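Local coordinates for protein anthranilate-CoA ligase (Stigmatella aurantiaca, PDB 4WV3) that belongs to the ANL superfamily of AMP-binding enzymes, with a large AMP-binding domain and a smaller C-terminal domain, at residues K277-H282 / K306-V311. Numbering follows the deposited sequence.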
loop_
_atom_site.group_PDB
_atom_site.type_symbol
_atom_site.label_atom_id
_atom_site.label_comp_id
_atom_site.label_asym_id
_atom_site.label_seq_id
_atom_site.Cartn_x
_atom_site.Cartn_y
_atom_site.Cartn_z
ATOM N N LYS A 277 -21.049 8.210 12.844
ATOM C CA LYS A 277 -22.325 7.963 13.505
ATOM C C LYS A 277 -23.382 7.514 12.500
ATOM O O LYS A 277 -24.360 6.863 12.864
ATOM C CB LYS A 277 -22.799 9.219 14.239
ATOM C CG LYS A 277 -23.133 10.379 13.318
ATOM C CD LYS A 277 -23.478 11.629 14.103
ATOM C CE LYS A 277 -23.808 12.785 13.171
ATOM N NZ LYS A 277 -23.965 14.066 13.912
ATOM N N ASP A 278 -23.172 7.862 11.234
ATOM C CA ASP A 278 -24.110 7.517 10.174
ATOM C C ASP A 278 -23.458 6.606 9.139
ATOM O O ASP A 278 -23.624 6.801 7.934
ATOM C CB ASP A 278 -24.638 8.785 9.501
ATOM C CG ASP A 278 -23.527 9.659 8.950
ATOM O OD1 ASP A 278 -22.368 9.496 9.387
ATOM O OD2 ASP A 278 -23.816 10.511 8.085
ATOM N N PHE A 279 -22.716 5.613 9.618
ATOM C CA PHE A 279 -22.013 4.683 8.742
ATOM C C PHE A 279 -22.971 3.880 7.868
ATOM O O PHE A 279 -22.739 3.707 6.671
ATOM C CB PHE A 279 -21.139 3.732 9.565
ATOM C CG PHE A 279 -20.587 2.581 8.773
ATOM C CD1 PHE A 279 -19.479 2.752 7.962
ATOM C CD2 PHE A 279 -21.176 1.329 8.839
ATOM C CE1 PHE A 279 -18.969 1.696 7.230
ATOM C CE2 PHE A 279 -20.672 0.271 8.109
ATOM C CZ PHE A 279 -19.567 0.455 7.305
ATOM N N SER A 280 -24.048 3.392 8.474
ATOM C CA SER A 280 -24.987 2.513 7.786
ATOM C C SER A 280 -25.883 3.256 6.797
ATOM O O SER A 280 -26.624 2.635 6.035
ATOM C CB SER A 280 -25.841 1.751 8.801
ATOM O OG SER A 280 -26.536 2.645 9.652
ATOM N N GLN A 281 -25.810 4.583 6.807
ATOM C CA GLN A 281 -26.646 5.392 5.925
ATOM C C GLN A 281 -26.187 5.330 4.469
ATOM O O GLN A 281 -26.893 5.784 3.569
ATOM C CB GLN A 281 -26.699 6.842 6.411
ATOM C CG GLN A 281 -27.323 7.007 7.787
ATOM C CD GLN A 281 -28.772 6.561 7.835
ATOM O OE1 GLN A 281 -29.485 6.613 6.832
ATOM N NE2 GLN A 281 -29.216 6.118 9.005
ATOM N N HIS A 282 -25.006 4.765 4.244
ATOM C CA HIS A 282 -24.487 4.600 2.892
ATOM C C HIS A 282 -24.761 3.188 2.388
ATOM O O HIS A 282 -24.623 2.216 3.132
ATOM C CB HIS A 282 -22.985 4.883 2.855
ATOM C CG HIS A 282 -22.599 6.187 3.478
ATOM N ND1 HIS A 282 -22.532 7.363 2.763
ATOM C CD2 HIS A 282 -22.255 6.500 4.750
ATOM C CE1 HIS A 282 -22.164 8.345 3.567
ATOM N NE2 HIS A 282 -21.990 7.848 4.779
ATOM N N LYS A 306 -17.969 -6.832 9.833
ATOM C CA LYS A 306 -18.770 -7.987 9.444
ATOM C C LYS A 306 -20.196 -7.883 9.974
ATOM O O LYS A 306 -21.141 -8.335 9.331
ATOM C CB LYS A 306 -18.120 -9.277 9.948
ATOM C CG LYS A 306 -18.886 -10.546 9.609
ATOM C CD LYS A 306 -18.993 -10.740 8.107
ATOM C CE LYS A 306 -19.711 -12.034 7.767
ATOM N NZ LYS A 306 -19.807 -12.241 6.295
ATOM N N GLU A 307 -20.319 -7.274 11.125
ATOM C CA GLU A 307 -21.548 -7.133 11.817
ATOM C C GLU A 307 -22.359 -5.946 11.308
ATOM O O GLU A 307 -23.530 -5.916 11.458
ATOM C CB GLU A 307 -21.291 -7.146 13.338
ATOM C CG GLU A 307 -21.443 -8.534 13.944
ATOM C CD GLU A 307 -20.431 -8.952 15.023
ATOM O OE1 GLU A 307 -20.223 -8.264 15.996
ATOM O OE2 GLU A 307 -19.887 -10.032 14.918
ATOM N N ALA A 308 -21.711 -5.009 10.652
ATOM C CA ALA A 308 -22.335 -3.792 10.145
ATOM C C ALA A 308 -22.595 -3.869 8.646
ATOM O O ALA A 308 -23.453 -3.159 8.120
ATOM C CB ALA A 308 -21.476 -2.580 10.469
ATOM N N THR A 309 -21.855 -4.733 7.960
ATOM C CA THR A 309 -21.948 -4.814 6.510
ATOM C C THR A 309 -22.347 -6.213 6.048
ATOM O O THR A 309 -23.045 -6.370 5.045
ATOM C CB THR A 309 -20.611 -4.420 5.848
ATOM O OG1 THR A 309 -20.051 -3.291 6.531
ATOM C CG2 THR A 309 -20.820 -4.069 4.384
ATOM N N GLY A 310 -21.910 -7.225 6.790
ATOM C CA GLY A 310 -22.142 -8.605 6.407
ATOM C C GLY A 310 -21.051 -9.090 5.473
ATOM O O GLY A 310 -21.021 -10.258 5.083
ATOM N N VAL A 311 -20.148 -8.182 5.122
ATOM C CA VAL A 311 -19.072 -8.477 4.185
ATOM C C VAL A 311 -17.783 -8.858 4.905
ATOM O O VAL A 311 -17.333 -8.156 5.810
ATOM C CB VAL A 311 -18.800 -7.277 3.256
ATOM C CG1 VAL A 311 -17.571 -7.530 2.399
ATOM C CG2 VAL A 311 -20.013 -6.999 2.385
#
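Phe-279 reaches across to Ala-308 and Thr-309 with the far end of its ring, and this single aromatic side chain carries the whole apolar part of the contact. Its CE2 lies 3.8 Å from CB of Ala-308, which comes in obliquely to the ring. The extension follows from the first torsion: CG stands anti to the backbone N (chi1 169°), carrying the ring toward Ala-308 and Thr-309. The joint is small, burying 97 Å² over both sides.

No hydrogen bond crosses between 277-282 and 306-311. Thr-309 OG1 sits at the edge of the Phe-279 ring, near its plane and 3.9 Å from CZ, but its hydrogen bond is made with Trp-305 O in its own helix.

Within 306-311, Lys-306 NZ bonds to Gly-310 O (2.6 Å), approaching from above the carbonyl plane. Gly-310 itself leaves helical geometry with a positive phi of 87°. The same ammonium group forms a salt bridge with Asp-312.

The Phe-279 ring also meets that of Trp-305 and touches Leu-252 of helix 248-258 and Ala-273 and Leu-274 of helix 267-274. The contact thus joins the loop between helix 267-274 and strand 289-292 to helix 299-309, the crossover of a beta-alpha-beta unit linking the adjacent parallel strands 289-292 and 313-318.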